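Local coordinates for protein subclass B3 metallo-beta-lactamase (PDB 7LUU) that is a two-zinc subclass B3 metallo-beta-lactamase that has a glutamate among its metal ligands and probably hydrolyses beta-lactam antibiotics, at residues S224-V229 with R284-R289; M179-V184 with A194-G199; C260-S265 with G274-G279. All blocks are in the same frame, centred on the assembly; numbering follows the deposited sequence. Where two conformers were deposited one is given.

Contact 1. Residues S224-V229 with R284-R289; sequences SSLNPV and RSYAER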
loop_
_atom_site.group_PDB
_atom_site.type_symbol
_atom_site.label_atom_id
_atom_site.label_comp_id
_atom_site.label_asym_id
_atom_site.label_seq_id
_atom_site.Cartn_x
_atom_site.Cartn_y
_atom_site.Cartn_z
ATOM N N SER A 224 -2.383 -3.334 3.095
ATOM C CA SER A 224 -2.619 -1.913 3.301
ATOM C C SER A 224 -2.624 -1.596 4.782
ATOM O O SER A 224 -2.823 -2.483 5.638
ATOM C CB SER A 224 -3.969 -1.469 2.724
ATOM O OG SER A 224 -5.035 -1.993 3.567
ATOM N N SER A 225 -2.287 -0.336 5.084
ATOM C CA SER A 225 -2.535 0.148 6.438
ATOM C C SER A 225 -3.942 -0.190 6.878
ATOM O O SER A 225 -4.897 -0.021 6.126
ATOM C CB SER A 225 -2.322 1.642 6.484
ATOM O OG SER A 225 -2.614 2.124 7.814
ATOM N N LEU A 226 -4.062 -0.634 8.143
ATOM C CA LEU A 226 -5.330 -0.745 8.852
ATOM C C LEU A 226 -5.360 0.219 10.036
ATOM O O LEU A 226 -6.018 -0.060 11.033
ATOM C CB LEU A 226 -5.546 -2.196 9.324
ATOM C CG LEU A 226 -5.685 -3.266 8.205
ATOM C CD1 LEU A 226 -5.774 -4.699 8.806
ATOM C CD2 LEU A 226 -6.899 -2.996 7.281
ATOM N N ASN A 227 -4.668 1.371 9.966
ATOM C CA ASN A 227 -4.588 2.211 11.177
ATOM C C ASN A 227 -5.804 3.124 11.239
ATOM O O ASN A 227 -6.067 3.863 10.283
ATOM C CB ASN A 227 -3.327 3.037 11.166
ATOM C CG ASN A 227 -2.139 2.179 11.250
ATOM O OD1 ASN A 227 -2.170 1.129 11.920
ATOM N ND2 ASN A 227 -1.075 2.586 10.574
ATOM N N PRO A 228 -6.557 3.096 12.300
ATOM C CA PRO A 228 -7.719 3.979 12.398
ATOM C C PRO A 228 -7.273 5.372 12.822
ATOM O O PRO A 228 -7.293 5.707 14.006
ATOM C CB PRO A 228 -8.625 3.293 13.446
ATOM C CG PRO A 228 -7.657 2.520 14.317
ATOM C CD PRO A 228 -6.403 2.155 13.426
ATOM N N VAL A 229 -6.915 6.184 11.864
ATOM C CA VAL A 229 -6.530 7.559 12.156
ATOM C C VAL A 229 -7.381 8.502 11.333
ATOM O O VAL A 229 -8.005 8.124 10.325
ATOM C CB VAL A 229 -5.030 7.782 11.917
ATOM C CG1 VAL A 229 -4.266 7.009 12.947
ATOM C CG2 VAL A 229 -4.690 7.343 10.552
ATOM N N ARG A 284 -2.874 -12.500 10.928
ATOM C CA ARG A 284 -3.855 -12.456 12.017
ATOM C C ARG A 284 -3.417 -11.492 13.119
ATOM O O ARG A 284 -4.238 -10.719 13.625
ATOM C CB ARG A 284 -4.119 -13.871 12.561
ATOM C CG ARG A 284 -5.078 -14.630 11.619
ATOM C CD ARG A 284 -5.413 -16.049 12.155
ATOM N NE ARG A 284 -4.282 -16.976 12.077
ATOM C CZ ARG A 284 -3.864 -17.615 10.970
ATOM N NH1 ARG A 284 -4.463 -17.443 9.746
ATOM N NH2 ARG A 284 -2.809 -18.436 11.089
ATOM N N SER A 285 -2.130 -11.511 13.484
ATOM C CA SER A 285 -1.617 -10.566 14.491
ATOM C C SER A 285 -1.739 -9.133 14.029
ATOM O O SER A 285 -2.033 -8.232 14.837
ATOM C CB SER A 285 -0.168 -10.896 14.826
ATOM O OG SER A 285 -0.180 -12.166 15.493
ATOM N N TYR A 286 -1.437 -8.898 12.763
ATOM C CA TYR A 286 -1.549 -7.558 12.200
ATOM C C TYR A 286 -2.975 -7.050 12.344
ATOM O O TYR A 286 -3.204 -5.891 12.703
ATOM C CB TYR A 286 -1.116 -7.610 10.740
ATOM C CG TYR A 286 -1.100 -6.307 9.938
ATOM C CD1 TYR A 286 -0.105 -5.357 10.140
ATOM C CD2 TYR A 286 -2.124 -6.027 9.025
ATOM C CE1 TYR A 286 -0.068 -4.180 9.369
ATOM C CE2 TYR A 286 -2.108 -4.858 8.261
ATOM C CZ TYR A 286 -1.107 -3.940 8.464
ATOM O OH TYR A 286 -1.020 -2.823 7.688
ATOM N N ALA A 287 -3.952 -7.889 11.987
ATOM C CA ALA A 287 -5.362 -7.493 12.130
ATOM C C ALA A 287 -5.713 -7.249 13.590
ATOM O O ALA A 287 -6.428 -6.303 13.899
ATOM C CB ALA A 287 -6.262 -8.565 11.555
ATOM N N GLU A 288 -5.247 -8.110 14.502
ATOM C CA GLU A 288 -5.582 -7.916 15.917
ATOM C C GLU A 288 -5.029 -6.602 16.445
ATOM O O GLU A 288 -5.687 -5.940 17.275
ATOM C CB GLU A 288 -5.052 -9.062 16.771
ATOM C CG GLU A 288 -5.497 -8.912 18.246
ATOM C CD GLU A 288 -7.037 -8.834 18.411
ATOM O OE1 GLU A 288 -7.803 -9.578 17.725
ATOM O OE2 GLU A 288 -7.475 -7.979 19.219
ATOM N N ARG A 289 -3.806 -6.224 16.011
ATOM C CA ARG A 289 -3.252 -4.891 16.361
ATOM C C ARG A 289 -4.199 -3.768 15.977
ATOM O O ARG A 289 -4.479 -2.863 16.806
ATOM C CB ARG A 289 -1.855 -4.678 15.714
ATOM C CG ARG A 289 -1.339 -3.171 15.680
ATOM C CD ARG A 289 -0.012 -2.946 14.929
ATOM N NE ARG A 289 0.454 -1.555 15.159
ATOM C CZ ARG A 289 0.012 -0.501 14.448
ATOM N NH1 ARG A 289 0.396 0.740 14.721
ATOM N NH2 ARG A 289 -0.826 -0.705 13.431
HETATM O O HOH W 1 -1.979 -0.984 10.097
#
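Beside the zinc site, the loop 224-229 is fastened to helix 282-300 by Tyr286 and Arg289, which bind Ser224 and Asn227. Ser225, between them, lies beside Glu122 and His200, two ligands of the first zinc ion. The phenol OH of Tyr286 donates to the backbone O of Ser224 at 2.8 Å; this oxygen lies at the ring edge, while the hydroxyl stands above the carbonyl plane. With CG anti to the backbone N (chi1 -178°), the hydroxyl end of the Tyr286 ring is brought up to the loop. Leu226 lays CD1 obliquely against the same ring, 3.7 Å from Tyr286 CE2, a greasy partner suited to a buried aromatic. In the alpha-beta/beta-alpha fold of metallo-beta-lactamases, such loops follow the strand ends and carry the metal site; this one leaves strand 216-223. Ser225 suits the bend because its OG accepts a hydrogen bond from the backbone N of Asn227 at 3.1 Å, closing an ST turn. Arg289, extended from CG to NE, reaches out from the helix and, in one of two conformers of Asn227, gives NH2 to Asn227 OD1 at 2.7 Å, with an N-H...O angle of 163°. That oxygen then lies almost in the guanidinium plane, although the amide plane is turned 72° from it. A water donates to Asn227 OD1 at 2.8 Å and takes the N-H of Leu226 at 2.9 Å, so in this conformer two donors meet the amide oxygen. Asn227 ND2 bonds to Asn270, and its backbone O accepts from His200 ND1, making Asn227 a second-shell partner of a zinc ligand.

Contact 2. Residues M179-V184 with A194-G199; sequences MKDGEV and AHATPG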
loop_
_atom_site.group_PDB
_atom_site.type_symbol
_atom_site.label_atom_id
_atom_site.label_comp_id
_atom_site.label_asym_id
_atom_site.label_seq_id
_atom_site.Cartn_x
_atom_site.Cartn_y
_atom_site.Cartn_z
ATOM N N MET A 179 -9.406 -3.060 -10.019
ATOM C CA MET A 179 -9.699 -4.461 -9.641
ATOM C C MET A 179 -10.818 -4.533 -8.627
ATOM O O MET A 179 -10.838 -3.762 -7.667
ATOM C CB MET A 179 -8.518 -5.068 -8.953
ATOM C CG MET A 179 -7.487 -4.791 -9.738
ATOM S SD MET A 179 -7.283 -6.063 -10.797
ATOM C CE MET A 179 -5.812 -6.328 -9.876
ATOM N N LYS A 180 -11.675 -5.535 -8.805
ATOM C CA LYS A 180 -12.701 -5.870 -7.833
ATOM C C LYS A 180 -12.120 -6.737 -6.744
ATOM O O LYS A 180 -11.068 -7.340 -6.886
ATOM C CB LYS A 180 -13.803 -6.677 -8.511
ATOM C CG LYS A 180 -14.510 -5.910 -9.622
ATOM C CD LYS A 180 -15.737 -6.663 -10.036
ATOM C CE LYS A 180 -16.578 -5.893 -11.030
ATOM N NZ LYS A 180 -17.296 -6.826 -11.959
ATOM N N ASP A 181 -12.774 -6.698 -5.601
ATOM C CA ASP A 181 -12.378 -7.590 -4.524
ATOM C C ASP A 181 -12.363 -9.049 -4.991
ATOM O O ASP A 181 -13.333 -9.539 -5.591
ATOM C CB ASP A 181 -13.355 -7.407 -3.367
ATOM C CG ASP A 181 -13.026 -8.303 -2.210
ATOM O OD1 ASP A 181 -11.853 -8.396 -1.855
ATOM O OD2 ASP A 181 -13.958 -8.947 -1.629
ATOM N N GLY A 182 -11.243 -9.744 -4.760
ATOM C CA GLY A 182 -11.098 -11.134 -5.205
ATOM C C GLY A 182 -10.598 -11.298 -6.631
ATOM O O GLY A 182 -10.295 -12.441 -7.042
ATOM N N GLU A 183 -10.449 -10.216 -7.382
ATOM C CA GLU A 183 -10.019 -10.327 -8.772
ATOM C C GLU A 183 -8.537 -10.659 -8.808
ATOM O O GLU A 183 -7.778 -10.225 -7.927
ATOM C CB GLU A 183 -10.282 -8.988 -9.505
ATOM C CG GLU A 183 -10.015 -9.095 -11.021
ATOM C CD GLU A 183 -10.438 -7.836 -11.790
ATOM O OE1 GLU A 183 -11.237 -7.034 -11.272
ATOM O OE2 GLU A 183 -9.918 -7.685 -12.915
ATOM N N VAL A 184 -8.112 -11.396 -9.866
ATOM C CA VAL A 184 -6.704 -11.817 -9.996
ATOM C C VAL A 184 -6.100 -11.148 -11.212
ATOM O O VAL A 184 -6.724 -11.099 -12.290
ATOM C CB VAL A 184 -6.567 -13.358 -10.074
ATOM C CG1 VAL A 184 -5.057 -13.777 -10.065
ATOM C CG2 VAL A 184 -7.279 -14.007 -8.897
ATOM N N ALA A 194 -6.258 -9.258 -5.656
ATOM C CA ALA A 194 -6.653 -8.011 -4.959
ATOM C C ALA A 194 -7.646 -8.352 -3.846
ATOM O O ALA A 194 -8.597 -9.126 -4.070
ATOM C CB ALA A 194 -7.319 -7.061 -5.986
ATOM N N HIS A 195 -7.449 -7.781 -2.651
ATOM C CA HIS A 195 -8.397 -7.967 -1.543
ATOM C C HIS A 195 -8.798 -6.609 -1.019
ATOM O O HIS A 195 -7.953 -5.874 -0.516
ATOM C CB HIS A 195 -7.807 -8.786 -0.396
ATOM C CG HIS A 195 -7.194 -10.059 -0.836
ATOM N ND1 HIS A 195 -7.897 -11.245 -0.953
ATOM C CD2 HIS A 195 -5.923 -10.323 -1.228
ATOM C CE1 HIS A 195 -7.069 -12.201 -1.352
ATOM N NE2 HIS A 195 -5.866 -11.677 -1.534
ATOM N N ALA A 196 -10.078 -6.292 -1.079
ATOM C CA ALA A 196 -10.510 -5.032 -0.455
ATOM C C ALA A 196 -10.272 -5.105 1.039
ATOM O O ALA A 196 -10.794 -6.022 1.710
ATOM C CB ALA A 196 -11.998 -4.792 -0.719
ATOM N N THR A 197 -9.549 -4.104 1.612
ATOM C CA THR A 197 -9.314 -4.125 3.072
ATOM C C THR A 197 -9.586 -2.715 3.592
ATOM O O THR A 197 -8.674 -1.975 3.959
ATOM C CB THR A 197 -7.904 -4.614 3.445
ATOM O OG1 THR A 197 -6.924 -3.938 2.627
ATOM C CG2 THR A 197 -7.815 -6.128 3.215
ATOM N N PRO A 198 -10.840 -2.288 3.537
ATOM C CA PRO A 198 -11.191 -0.898 3.892
ATOM C C PRO A 198 -11.100 -0.643 5.383
ATOM O O PRO A 198 -11.052 -1.561 6.220
ATOM C CB PRO A 198 -12.645 -0.766 3.421
ATOM C CG PRO A 198 -13.139 -2.196 3.515
ATOM C CD PRO A 198 -12.017 -3.056 3.088
ATOM N N GLY A 199 -11.061 0.648 5.716
ATOM C CA GLY A 199 -11.108 1.119 7.093
ATOM C C GLY A 199 -10.267 2.376 7.210
ATOM O O GLY A 199 -10.682 3.432 7.669
HETATM O O HOH W 2 -11.528 -8.588 0.912
#
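Ala194 meets the turn 180-183 with both its backbone and its methyl group. Its N-H bonds to Glu183 O at 2.9 Å and is almost straight, 176° at the hydrogen, and its own O accepts a hydrogen bond from Gly182 N at 2.8 Å. The CB of Ala194 packs 3.8 Å from Met179 CB and also lies near the O atoms of Lys180 and Glu183, a confined place that suits so small a side chain. The turn is a type II beta turn, closed by Glu183 N to Lys180 O, and Gly182 fills its third position, where positive phi favours glycine. Glu183 braces it further, OE1 accepting the N-H of Lys180 at 2.9 Å. Next along the strand, the CB of His195 points away from the turn, and its NE2 bonds to Ser208 OG; its CA lies 3.5 Å from Asp181 OD1. Ala196 then offers its N-H to that carboxylate oxygen at 2.9 Å, approaching from above the carboxylate plane, 41° out of it. The CG of Asp181 is anti to its backbone N (chi1 180°), which carries OD1 over the strand end. A water donates to both Asp181 OD1 and Ala196 O, so the short acidic side chain and the solvent together engage both polar backbone atoms of Ala196. The turn thus links strand 176-178 of one sheet to strand 184-187 of the other, while strand 190-196 runs between 184-187 and 205-213, with Met205 and Trp207 against Ala194 and helix 242-257 touching His195.

Contact 3. Residues C260-S265 with G274-G279; sequences CDILIS and GRYGSG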
loop_
_atom_site.group_PDB
_atom_site.type_symbol
_atom_site.label_atom_id
_atom_site.label_comp_id
_atom_site.label_asym_id
_atom_site.label_seq_id
_atom_site.Cartn_x
_atom_site.Cartn_y
_atom_site.Cartn_z
ATOM N N CYS A 260 -0.700 -16.635 4.444
ATOM C CA CYS A 260 0.141 -15.491 4.764
ATOM C C CYS A 260 1.402 -16.036 5.409
ATOM O O CYS A 260 1.566 -16.095 6.650
ATOM C CB CYS A 260 -0.639 -14.598 5.721
ATOM S SG CYS A 260 0.345 -13.217 6.413
ATOM N N ASP A 261 2.319 -16.492 4.551
ATOM C CA ASP A 261 3.616 -16.915 5.024
ATOM C C ASP A 261 4.544 -15.727 5.255
ATOM O O ASP A 261 5.506 -15.810 6.049
ATOM C CB ASP A 261 4.254 -17.801 3.980
ATOM C CG ASP A 261 3.553 -19.136 3.842
ATOM O OD1 ASP A 261 3.282 -19.791 4.891
ATOM O OD2 ASP A 261 3.191 -19.466 2.669
ATOM N N ILE A 262 4.325 -14.641 4.498
ATOM C CA ILE A 262 5.153 -13.463 4.616
ATOM C C ILE A 262 4.199 -12.281 4.617
ATOM O O ILE A 262 3.318 -12.218 3.748
ATOM C CB ILE A 262 6.142 -13.363 3.452
ATOM C CG1 ILE A 262 7.215 -14.421 3.629
ATOM C CG2 ILE A 262 6.819 -11.912 3.410
ATOM C CD1 ILE A 262 8.165 -14.460 2.380
ATOM N N LEU A 263 4.386 -11.349 5.571
ATOM C CA LEU A 263 3.564 -10.130 5.655
ATOM C C LEU A 263 4.464 -8.928 5.448
ATOM O O LEU A 263 5.439 -8.732 6.199
ATOM C CB LEU A 263 2.897 -10.057 7.055
ATOM C CG LEU A 263 2.250 -8.684 7.333
ATOM C CD1 LEU A 263 1.089 -8.389 6.348
ATOM C CD2 LEU A 263 1.801 -8.620 8.772
ATOM N N ILE A 264 4.170 -8.139 4.420
ATOM C CA ILE A 264 4.819 -6.827 4.221
ATOM C C ILE A 264 3.763 -5.791 4.534
ATOM O O ILE A 264 2.726 -5.782 3.879
ATOM C CB ILE A 264 5.295 -6.645 2.773
ATOM C CG1 ILE A 264 6.357 -7.685 2.404
ATOM C CG2 ILE A 264 5.882 -5.198 2.596
ATOM C CD1 ILE A 264 6.516 -7.853 0.879
ATOM N N SER A 265 4.003 -4.931 5.538
ATOM C CA SER A 265 3.015 -3.884 5.913
ATOM C C SER A 265 3.384 -2.568 5.206
ATOM O O SER A 265 4.544 -2.185 5.213
ATOM C CB SER A 265 3.103 -3.704 7.456
ATOM O OG SER A 265 2.390 -2.548 7.846
ATOM N N GLY A 274 12.051 -4.790 11.643
ATOM C CA GLY A 274 12.443 -5.394 10.379
ATOM C C GLY A 274 11.453 -5.054 9.278
ATOM O O GLY A 274 10.431 -4.393 9.474
ATOM N N ARG A 275 11.782 -5.518 8.089
ATOM C CA ARG A 275 11.098 -5.071 6.891
ATOM C C ARG A 275 9.911 -5.928 6.511
ATOM O O ARG A 275 9.085 -5.483 5.696
ATOM C CB ARG A 275 12.076 -5.098 5.719
ATOM C CG ARG A 275 13.362 -4.330 6.054
ATOM C CD ARG A 275 14.274 -4.180 4.818
ATOM N NE ARG A 275 13.712 -3.271 3.813
ATOM C CZ ARG A 275 14.335 -2.993 2.672
ATOM N NH1 ARG A 275 15.497 -3.621 2.401
ATOM N NH2 ARG A 275 13.817 -2.088 1.836
ATOM N N TYR A 276 9.863 -7.174 6.979
ATOM C CA TYR A 276 8.662 -7.971 6.815
ATOM C C TYR A 276 8.620 -8.998 7.928
ATOM O O TYR A 276 9.646 -9.276 8.555
ATOM C CB TYR A 276 8.614 -8.669 5.414
ATOM C CG TYR A 276 9.808 -9.585 5.051
ATOM C CD1 TYR A 276 10.985 -9.034 4.446
ATOM C CD2 TYR A 276 9.739 -10.960 5.296
ATOM C CE1 TYR A 276 12.070 -9.877 4.076
ATOM C CE2 TYR A 276 10.800 -11.806 4.900
ATOM C CZ TYR A 276 11.938 -11.227 4.282
ATOM O OH TYR A 276 12.987 -12.027 3.935
ATOM N N GLY A 277 7.437 -9.551 8.175
ATOM C CA GLY A 277 7.236 -10.573 9.209
ATOM C C GLY A 277 6.923 -11.875 8.502
ATOM O O GLY A 277 6.392 -11.868 7.385
ATOM N N SER A 278 7.297 -12.980 9.135
ATOM C CA SER A 278 7.062 -14.278 8.505
ATOM C C SER A 278 6.523 -15.296 9.494
ATOM O O SER A 278 6.735 -15.228 10.710
ATOM C CB SER A 278 8.392 -14.871 7.950
ATOM O OG SER A 278 8.977 -14.016 7.012
ATOM N N GLY A 279 5.836 -16.286 8.955
ATOM C CA GLY A 279 5.491 -17.427 9.784
ATOM C C GLY A 279 4.031 -17.414 10.153
ATOM O O GLY A 279 3.339 -16.397 10.054
HETATM O O HOH W 3 6.550 -4.930 6.893
#
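Backbone hydrogen bonds join Leu263 and Gly277 in both directions, Leu263 N to Gly277 O at 2.8 Å and Gly277 N to Leu263 O at 2.9 Å. They form a hydrogen-bonded pair of an antiparallel beta hairpin, and Gly279 N adds a third bond to Asp261 O at 3.0 Å. Between them Ile262 and Ser278 make a non-hydrogen-bonded pair, their CA atoms 4.4 Å apart. Here CA-H...O contacts fill in: Ser278 CA lies 3.3 Å from Asp261 O, and Ile262 CA approaches Gly277 O. Beyond the last direct pair a water links Ser265 N, still in its strand, to Arg275 O in the loop before 277-278.

Apolar packing centres on Tyr276. Its CG sits between the backbone N and the carbonyl carbon (chi1 57°), which leans the ring toward the Ser278 end of its own segment, and there Ile262 CG2 meets Tyr276 CD2 obliquely at 3.6 Å. Ile264 CG1 touches the CB of Tyr276 at 3.9 Å, so two branched residues pack on the tyrosine. Ser278 OG rests by Ile262 CG1, a small polar group suited to an exposed strand. Gly279 takes a positive phi, which glycine accepts readily.

Strand 262-265 is flanked by 277-278, an outermost strand of its sheet, and by the parallel strand 216-223. Leu263 packs against helix 282-300, to which Cys260 is tied by its disulfide with Cys283, whereas Ile264 and Tyr276 reach Leu70 of strand 68-70.

Overall arrangement
Contact 1 is the buried one and lies closest to the metals, while contacts 2 and 3 are partly buried and serve the six-stranded sheet at different places: contact 2 joins its strand 190-196 to the turn entering edge strand 184-187, and contact 3 pairs 262-265 with the other edge strand. Their chemistry follows. Helix side chains carry contact 1, one on a loop carbonyl and one on an amide; backbone pairing with a tyrosine packed on isoleucines carries contact 3, and contact 2 combines backbone bonds with one carboxylate. Contact 1 touches both others: Ser224 OG probably bonds to Thr197 OG1, and Tyr286 packs on Leu263 and Ser265. Contacts 2 and 3 stay about 9 Å apart at their nearest atoms.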